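Local coordinates for protein histone acetyltransferase HPA2 and related acetyltransferases (PDB 2QEC) that is a GCN5-related N-acetyltransferase family protein that probably transfers an acyl group from acyl-coenzyme A to an acceptor substrate, at residues A[21-26]-A[133-138]; A[77-82]-A[126-131]; A[156-161]-A[194-199]. The protein carries 1 engineered substitution. All coordinates share one frame; numbering follows the deposited sequence.

In the fold
After strand 5-8 the chain forms helix 14-25, whose final turn is met by residues 133-138 in contact 1, with 106 residues between the two segments. Nested within that loop is contact 2, the antiparallel pairing of strand 73-80 with strand 126-133 at the centre of the mixed sheet. Contact 3 follows in series, pairing strand 159-163 with strand 192-197 farther across the same sheet. Contacts 1 and 2 touch where Leu21 and Phe25 pack on Thr130. Contacts 2 and 3 are joined through neighbouring strands 126-133 and 159-163, with Trp126 meeting Glu157 and Ala158. Contacts 1 and 3 lie on opposite sides of the chain's centre.

Contact 1: residues A[21-26]-A[133-138]; sequences LVEAFA and TSSSAR. With EDO (1,2-ethanediol), chain G.
Glu23, near the end of helix 14-25, reaches across to Ser135 in the loop that follows strand 126-133 of this GNAT fold. In GNAT enzymes the segment between this strand and the next helix, here 142-154, commonly receives the pyrophosphate of the acyl-CoA, and the run from Arg138 towards Val142 is consistent with that role. The glutamate leaves its helix with CG anti to the backbone N (chi1 -176°) and stays extended beyond it, which carries the carboxylate right up to the turn. There OE1 of Glu23 takes the amide of Ser135, N to OE1 2.6 Å, along a nearly straight N-H (165°). The amide arrives on the syn side of the carboxylate but 33° out of its plane. Ser135 OG stands beside its own backbone N, and hydroxyl and amide thus converge on one oxygen; the OG to Glu23 OE1 bond, 2.8 Å, is weak. The second oxygen works through water: Glu23 OE2 accepts from a water molecule at 2.7 Å, which in turn accepts from Ser136 N at 3.0 Å. One carboxylate therefore serves both amides of the short 3-10 segment 135-136, the first directly and the second through water, and its negative charge probably suits the N-terminal end of that turn. One residue on, packing is light: Ala24 CB lies 4.1 Å from Thr133 O. The CB of Thr133 points away from the helix, and its OG1 is hydrogen-bonded to O2 of an ethanediol, probably a crystallisation additive, at 2.9 Å.

Contact 2: residues A[77-82]-A[126-131]; sequences ALWDRP and WYLYTV. With EDO (1,2-ethanediol), chain D.
Leu78 faces both Tyr129 and Thr130, a classic beta bulge in the antiparallel pairing of strands 73-80 and 126-133. Thr130 O accepts from Leu78 N and Leu78 O from Tyr129 N, the latter at 2.9 Å with a somewhat bent N-H (149°). Beyond the bulge, Asp80 and Tyr127 form a regular hydrogen-bonded pair. Leu78 CD1 fits tightly against Thr130 CG2 (3.5 Å) and lies at the edge of the Tyr129 ring, 3.7 Å from CD2. On the face that carries Leu78 and Thr130, the Asp80 carboxylate runs alongside the Tyr127 ring, their planes only 10° apart, with OD2 at the ring edge 3.2 Å from CD2. On the face of Ala77 and Trp79, Leu128 CD1 sits over the five-membered ring of Trp79, 3.8 Å from its centroid, a CH-pi contact. At the strand end Pro82 CD covers the five-membered ring of Trp126 (3.5 Å to the centroid), and Arg81 CA covers the six-membered ring from the same face. Arg81 brings Trp126 CH2 over one face of its guanidinium, 3.7 Å from Arg81 NH1, but the planes are steeply inclined (68°), not stacked. Outside partners fix the polar ends: Tyr57 OH bonds Asp80 OD2, Asn62 bonds Arg81, Glu157 takes Trp126 NE1, and Gln52 holds Tyr129 OH. A bulge in this strand is a hallmark of GNAT proteins, where it accompanies acyl-CoA binding. Val131, in a non-hydrogen-bonded pair with Ala77, turns its N-H away from strand 73-80 and donates weakly to O2 of an ethanediol, probably a crystallisation additive, which implies a backbone donor available to a bound molecule, consistent with that family site.

Contact 3: residues A[156-161]-A[194-199]; sequences DEAIYL and AMWKPP. With EDO (1,2-ethanediol), chain F; EDO (1,2-ethanediol), chain J.
Ile159 and Lys197 form a hydrogen-bonded antiparallel pair, with Lys197 N donating to Ile159 O at 2.8 Å and Ile159 N returning a bond to a lone pair of Lys197 O at 3.0 Å. Two residues along, the backbone N of Met195, a selenomethionine, gives to Leu161 O at 2.9 Å, while the reverse bond from Leu161 N to Met195 O is longer, 3.3 Å, its donor tilted 31° from the carbonyl plane. Between these pairs Tyr160 and Trp196 share the opposite face. With CG anti to the backbone N (chi1 -174°), the indole leans back towards strand 159-163 and receives Ala158 CB over its six-membered ring, 3.9 Å from the centroid, and Tyr160 CB at its edge. Pro199 CD closes on the same methyl, 3.8 Å from Ala158 CB. On the other face Leu161 CD1 lies alongside Met195 CB at 3.9 Å. Trp196 NE1 is hydrogen-bonded to Pro179 O of the second subunit, so this pairing also contributes to the dimer interface. Within the subunit, strand 126-133 flanks 159-163 and strand 178-183 flanks 192-197; helices 142-154 and 166-174 cover the face bearing Ile159, Leu161 and Met195.

Contact 1: residues A[21-26]-A[133-138]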
# COMPACT_ATOMS: atom_id res chain seq x y z
N LEU A 21 8.36 -18.14 -21.07
CA LEU A 21 8.99 -17.12 -20.24
C LEU A 21 10.28 -16.56 -20.87
O LEU A 21 10.52 -15.36 -20.87
CB LEU A 21 9.27 -17.70 -18.86
CG LEU A 21 8.02 -17.97 -18.01
CD1 LEU A 21 8.29 -18.96 -16.86
CD2 LEU A 21 7.45 -16.71 -17.52
N VAL A 22 11.12 -17.46 -21.36
CA VAL A 22 12.39 -17.09 -21.96
C VAL A 22 12.16 -16.23 -23.21
O VAL A 22 12.83 -15.22 -23.40
CB VAL A 22 13.22 -18.34 -22.30
CG1 VAL A 22 14.44 -17.96 -23.14
CG2 VAL A 22 13.65 -19.07 -21.02
N GLU A 23 11.23 -16.65 -24.07
CA GLU A 23 10.95 -15.91 -25.29
C GLU A 23 10.44 -14.55 -24.90
O GLU A 23 10.86 -13.56 -25.47
CB GLU A 23 9.92 -16.64 -26.17
CG GLU A 23 9.66 -15.94 -27.49
CD GLU A 23 8.41 -16.43 -28.17
OE1 GLU A 23 7.32 -16.02 -27.73
OE2 GLU A 23 8.50 -17.19 -29.16
N ALA A 24 9.56 -14.48 -23.91
CA ALA A 24 9.00 -13.21 -23.54
C ALA A 24 10.09 -12.28 -22.95
O ALA A 24 10.12 -11.09 -23.22
CB ALA A 24 7.85 -13.39 -22.56
N PHE A 25 10.99 -12.83 -22.15
CA PHE A 25 11.84 -11.97 -21.32
C PHE A 25 13.31 -11.96 -21.73
O PHE A 25 14.12 -11.37 -21.03
CB PHE A 25 11.64 -12.35 -19.85
CG PHE A 25 10.24 -12.08 -19.35
CD1 PHE A 25 9.66 -10.82 -19.47
CD2 PHE A 25 9.49 -13.10 -18.78
CE1 PHE A 25 8.37 -10.59 -19.05
CE2 PHE A 25 8.20 -12.87 -18.36
CZ PHE A 25 7.63 -11.63 -18.49
N ALA A 26 13.65 -12.58 -22.85
CA ALA A 26 15.02 -12.71 -23.28
C ALA A 26 15.73 -11.37 -23.40
O ALA A 26 16.94 -11.29 -23.21
CB ALA A 26 15.10 -13.45 -24.62
N THR A 133 3.37 -13.68 -22.64
CA THR A 133 2.61 -14.05 -23.84
C THR A 133 3.59 -14.47 -24.90
O THR A 133 4.60 -13.78 -25.10
CB THR A 133 1.82 -12.82 -24.38
OG1 THR A 133 0.85 -12.42 -23.40
CG2 THR A 133 1.10 -13.11 -25.69
N SER A 134 3.30 -15.54 -25.62
CA SER A 134 4.13 -15.93 -26.77
C SER A 134 4.10 -14.85 -27.85
O SER A 134 3.08 -14.19 -28.05
CB SER A 134 3.68 -17.26 -27.41
OG SER A 134 3.74 -18.27 -26.47
N SER A 135 5.21 -14.69 -28.57
CA SER A 135 5.31 -13.68 -29.62
C SER A 135 4.24 -13.93 -30.67
O SER A 135 3.53 -13.00 -31.11
CB SER A 135 6.70 -13.73 -30.29
OG SER A 135 7.72 -13.69 -29.30
N SER A 136 4.14 -15.20 -31.07
CA SER A 136 3.13 -15.65 -31.99
C SER A 136 1.69 -15.30 -31.59
O SER A 136 0.83 -15.25 -32.44
CB SER A 136 3.25 -17.17 -32.19
OG SER A 136 2.82 -17.86 -31.03
N ALA A 137 1.43 -15.06 -30.30
CA ALA A 137 0.07 -14.86 -29.83
C ALA A 137 -0.16 -13.44 -29.35
O ALA A 137 -1.12 -13.19 -28.64
CB ALA A 137 -0.25 -15.86 -28.70
N ARG A 138 0.71 -12.51 -29.75
CA ARG A 138 0.55 -11.08 -29.38
C ARG A 138 -0.77 -10.55 -29.96
O ARG A 138 -1.20 -10.98 -31.02
CB ARG A 138 1.75 -10.28 -29.92
CG ARG A 138 1.78 -8.82 -29.49
CD ARG A 138 2.79 -7.95 -30.25
NE ARG A 138 2.95 -8.33 -31.66
CZ ARG A 138 2.08 -8.06 -32.64
NH1 ARG A 138 0.94 -7.41 -32.39
NH2 ARG A 138 2.35 -8.47 -33.87
C1 EDO G . 0.07 -9.08 -20.66
O1 EDO G . -0.31 -8.11 -19.66
C2 EDO G . 1.59 -9.23 -20.86
O2 EDO G . 1.94 -10.43 -21.59
O HOH W 1 6.09 -17.28 -30.31

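Contact 2: residues A[77-82]-A[126-131]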
# COMPACT_ATOMS: atom_id res chain seq x y z
N ALA A 77 1.16 -17.17 -16.40
CA ALA A 77 1.23 -16.25 -15.26
C ALA A 77 1.70 -16.99 -13.97
O ALA A 77 1.25 -18.12 -13.66
CB ALA A 77 -0.09 -15.55 -15.05
N LEU A 78 2.56 -16.32 -13.20
CA LEU A 78 3.12 -16.85 -11.95
C LEU A 78 2.66 -15.96 -10.82
O LEU A 78 2.87 -14.77 -10.89
CB LEU A 78 4.64 -16.89 -11.99
CG LEU A 78 5.23 -17.72 -13.18
CD1 LEU A 78 6.74 -17.64 -13.16
CD2 LEU A 78 4.90 -19.16 -13.09
N TRP A 79 1.98 -16.58 -9.86
CA TRP A 79 1.38 -15.92 -8.71
C TRP A 79 1.90 -16.53 -7.39
O TRP A 79 2.05 -17.77 -7.27
CB TRP A 79 -0.11 -16.14 -8.78
CG TRP A 79 -0.86 -15.53 -9.95
CD1 TRP A 79 -1.01 -16.07 -11.21
CD2 TRP A 79 -1.64 -14.35 -9.92
NE1 TRP A 79 -1.81 -15.26 -11.96
CE2 TRP A 79 -2.23 -14.21 -11.19
CE3 TRP A 79 -1.92 -13.40 -8.94
CZ2 TRP A 79 -3.03 -13.12 -11.51
CZ3 TRP A 79 -2.74 -12.33 -9.25
CH2 TRP A 79 -3.30 -12.21 -10.53
N ASP A 80 2.15 -15.68 -6.40
CA ASP A 80 2.36 -16.08 -5.03
C ASP A 80 1.09 -15.80 -4.26
O ASP A 80 0.43 -14.77 -4.46
CB ASP A 80 3.50 -15.29 -4.35
CG ASP A 80 4.86 -15.61 -4.93
OD1 ASP A 80 5.38 -16.70 -4.67
OD2 ASP A 80 5.41 -14.76 -5.66
N ARG A 81 0.77 -16.72 -3.37
CA ARG A 81 -0.45 -16.69 -2.58
C ARG A 81 -0.21 -15.88 -1.33
O ARG A 81 0.95 -15.69 -0.92
CB ARG A 81 -0.88 -18.14 -2.24
CG ARG A 81 -1.04 -19.00 -3.49
CD ARG A 81 -1.19 -20.51 -3.16
NE ARG A 81 -2.41 -20.71 -2.39
CZ ARG A 81 -3.62 -20.95 -2.89
NH1 ARG A 81 -3.83 -21.05 -4.20
NH2 ARG A 81 -4.64 -21.09 -2.05
N PRO A 82 -1.28 -15.38 -0.71
CA PRO A 82 -1.05 -14.70 0.55
C PRO A 82 -0.39 -15.54 1.66
O PRO A 82 -0.64 -16.74 1.78
CB PRO A 82 -2.45 -14.23 0.99
CG PRO A 82 -3.29 -14.30 -0.16
CD PRO A 82 -2.71 -15.37 -1.09
N TRP A 126 -2.05 -11.43 -2.67
CA TRP A 126 -1.51 -12.18 -3.81
C TRP A 126 -0.44 -11.33 -4.51
O TRP A 126 -0.51 -10.13 -4.48
CB TRP A 126 -2.59 -12.50 -4.82
CG TRP A 126 -3.62 -13.46 -4.33
CD1 TRP A 126 -4.64 -13.21 -3.44
CD2 TRP A 126 -3.68 -14.82 -4.65
NE1 TRP A 126 -5.35 -14.37 -3.22
CE2 TRP A 126 -4.79 -15.37 -3.98
CE3 TRP A 126 -2.93 -15.66 -5.53
CZ2 TRP A 126 -5.16 -16.70 -4.12
CZ3 TRP A 126 -3.29 -16.97 -5.64
CH2 TRP A 126 -4.40 -17.48 -4.95
N TYR A 127 0.55 -11.97 -5.13
CA TYR A 127 1.54 -11.25 -5.93
C TYR A 127 1.53 -11.83 -7.32
O TYR A 127 1.77 -12.99 -7.43
CB TYR A 127 2.93 -11.44 -5.33
CG TYR A 127 4.14 -10.90 -6.10
CD1 TYR A 127 4.09 -9.70 -6.79
CD2 TYR A 127 5.34 -11.61 -6.12
CE1 TYR A 127 5.17 -9.22 -7.47
CE2 TYR A 127 6.42 -11.13 -6.78
CZ TYR A 127 6.35 -9.93 -7.44
OH TYR A 127 7.43 -9.46 -8.13
N LEU A 128 1.29 -10.99 -8.32
CA LEU A 128 1.48 -11.36 -9.71
C LEU A 128 2.91 -11.04 -10.08
O LEU A 128 3.24 -9.86 -10.27
CB LEU A 128 0.50 -10.60 -10.59
CG LEU A 128 0.71 -10.88 -12.09
CD1 LEU A 128 0.66 -12.38 -12.37
CD2 LEU A 128 -0.31 -10.09 -12.88
N TYR A 129 3.73 -12.09 -10.17
CA TYR A 129 5.18 -12.00 -10.40
C TYR A 129 5.45 -11.71 -11.84
O TYR A 129 6.18 -10.75 -12.19
CB TYR A 129 5.89 -13.27 -9.92
CG TYR A 129 7.31 -13.48 -10.45
CD1 TYR A 129 8.30 -12.51 -10.32
CD2 TYR A 129 7.66 -14.66 -11.08
CE1 TYR A 129 9.61 -12.73 -10.83
CE2 TYR A 129 8.94 -14.86 -11.56
CZ TYR A 129 9.90 -13.88 -11.44
OH TYR A 129 11.18 -14.12 -11.93
N THR A 130 4.86 -12.52 -12.72
CA THR A 130 5.10 -12.33 -14.11
C THR A 130 3.91 -12.84 -14.93
O THR A 130 3.22 -13.81 -14.54
CB THR A 130 6.44 -12.99 -14.49
OG1 THR A 130 6.93 -12.44 -15.70
CG2 THR A 130 6.31 -14.49 -14.59
N VAL A 131 3.68 -12.16 -16.05
CA VAL A 131 2.72 -12.58 -17.08
C VAL A 131 3.42 -12.48 -18.41
O VAL A 131 3.99 -11.46 -18.76
CB VAL A 131 1.36 -11.78 -16.97
CG1 VAL A 131 1.59 -10.30 -16.99
CG2 VAL A 131 0.40 -12.15 -18.11
C1 EDO D . 2.90 -7.98 -14.41
O1 EDO D . 3.40 -6.87 -13.66
C2 EDO D . 3.91 -9.13 -14.38
O2 EDO D . 4.60 -9.30 -15.64

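Contact 3: residues A[156-161]-A[194-199]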
# COMPACT_ATOMS: atom_id res chain seq x y z
N ASP A 156 -12.00 -11.68 -2.86
CA ASP A 156 -11.98 -10.60 -1.84
C ASP A 156 -10.62 -10.18 -1.35
O ASP A 156 -10.54 -9.22 -0.55
CB ASP A 156 -12.75 -11.06 -0.58
CG ASP A 156 -14.20 -10.88 -0.72
OD1 ASP A 156 -14.59 -10.42 -1.83
OD2 ASP A 156 -14.95 -11.19 0.26
N GLU A 157 -9.58 -10.91 -1.74
CA GLU A 157 -8.27 -10.65 -1.25
C GLU A 157 -7.56 -9.62 -2.14
O GLU A 157 -7.92 -9.40 -3.30
CB GLU A 157 -7.50 -11.99 -1.12
CG GLU A 157 -8.19 -12.97 -0.13
CD GLU A 157 -7.70 -14.41 -0.19
OE1 GLU A 157 -7.19 -14.89 -1.23
OE2 GLU A 157 -7.90 -15.12 0.83
N ALA A 158 -6.50 -9.06 -1.58
CA ALA A 158 -5.64 -8.06 -2.21
C ALA A 158 -4.63 -8.67 -3.20
O ALA A 158 -4.23 -9.82 -3.07
CB ALA A 158 -4.92 -7.29 -1.14
N ILE A 159 -4.22 -7.86 -4.16
CA ILE A 159 -3.19 -8.22 -5.11
C ILE A 159 -2.17 -7.06 -5.23
O ILE A 159 -2.56 -5.91 -5.37
CB ILE A 159 -3.79 -8.48 -6.49
CG1 ILE A 159 -5.01 -9.40 -6.39
CG2 ILE A 159 -2.71 -9.09 -7.42
CD1 ILE A 159 -5.67 -9.75 -7.77
N TYR A 160 -0.88 -7.41 -5.19
CA TYR A 160 0.25 -6.52 -5.52
C TYR A 160 0.89 -6.92 -6.86
O TYR A 160 0.97 -8.09 -7.18
CB TYR A 160 1.29 -6.62 -4.36
CG TYR A 160 2.57 -5.81 -4.54
CD1 TYR A 160 2.62 -4.48 -4.26
CD2 TYR A 160 3.72 -6.41 -5.06
CE1 TYR A 160 3.80 -3.73 -4.45
CE2 TYR A 160 4.90 -5.67 -5.26
CZ TYR A 160 4.92 -4.31 -4.92
OH TYR A 160 6.06 -3.55 -5.09
N LEU A 161 1.29 -5.93 -7.66
CA LEU A 161 2.12 -6.12 -8.80
C LEU A 161 2.98 -4.87 -9.03
O LEU A 161 2.80 -3.83 -8.41
CB LEU A 161 1.27 -6.46 -10.05
CG LEU A 161 0.20 -5.45 -10.50
CD1 LEU A 161 0.80 -4.25 -11.24
CD2 LEU A 161 -0.79 -6.13 -11.39
N ALA A 194 4.58 0.26 -8.65
CA ALA A 194 3.91 -0.65 -7.73
C ALA A 194 2.45 -0.31 -7.70
O ALA A 194 2.09 0.88 -7.59
CB ALA A 194 4.49 -0.45 -6.30
N MSE A 195 1.59 -1.32 -7.71
CA MSE A 195 0.14 -1.13 -7.67
C MSE A 195 -0.51 -2.15 -6.74
O MSE A 195 0.05 -3.18 -6.45
CB MSE A 195 -0.45 -1.27 -9.08
CG MSE A 195 0.25 -0.42 -10.12
SE MSE A 195 -0.64 -0.33 -11.80
CE MSE A 195 -1.69 0.98 -11.24
N TRP A 196 -1.73 -1.81 -6.30
CA TRP A 196 -2.48 -2.57 -5.33
C TRP A 196 -3.92 -2.68 -5.76
O TRP A 196 -4.61 -1.64 -5.88
CB TRP A 196 -2.44 -1.77 -4.03
CG TRP A 196 -3.04 -2.37 -2.78
CD1 TRP A 196 -4.15 -1.95 -2.12
CD2 TRP A 196 -2.49 -3.43 -2.00
NE1 TRP A 196 -4.34 -2.70 -0.99
CE2 TRP A 196 -3.34 -3.62 -0.89
CE3 TRP A 196 -1.36 -4.25 -2.13
CZ2 TRP A 196 -3.09 -4.58 0.09
CZ3 TRP A 196 -1.12 -5.22 -1.16
CH2 TRP A 196 -1.97 -5.37 -0.07
N LYS A 197 -4.42 -3.90 -5.87
CA LYS A 197 -5.87 -4.12 -5.93
C LYS A 197 -6.36 -4.42 -4.51
O LYS A 197 -5.96 -5.42 -3.91
CB LYS A 197 -6.24 -5.24 -6.90
CG LYS A 197 -7.74 -5.49 -6.94
CD LYS A 197 -8.17 -6.22 -8.16
CE LYS A 197 -9.69 -6.34 -8.27
NZ LYS A 197 -10.40 -6.78 -7.01
N PRO A 198 -7.19 -3.52 -3.94
CA PRO A 198 -7.47 -3.64 -2.53
C PRO A 198 -8.35 -4.82 -2.17
O PRO A 198 -9.08 -5.33 -3.04
CB PRO A 198 -8.15 -2.33 -2.16
CG PRO A 198 -8.60 -1.72 -3.43
CD PRO A 198 -7.86 -2.37 -4.58
N PRO A 199 -8.30 -5.24 -0.91
CA PRO A 199 -9.21 -6.26 -0.45
C PRO A 199 -10.59 -5.64 -0.30
O PRO A 199 -10.73 -4.42 -0.35
CB PRO A 199 -8.61 -6.68 0.88
CG PRO A 199 -7.96 -5.44 1.40
CD PRO A 199 -7.40 -4.79 0.16
C1 EDO F . -8.77 -9.51 -5.82
O1 EDO F . -8.68 -8.10 -5.97
C2 EDO F . -9.55 -10.23 -6.92
O2 EDO F . -10.76 -9.60 -7.30
C1 EDO J . -10.80 -15.11 -1.45
O1 EDO J . -10.37 -16.02 -2.46
C2 EDO J . -12.30 -15.07 -1.32
O2 EDO J . -12.90 -14.06 -2.14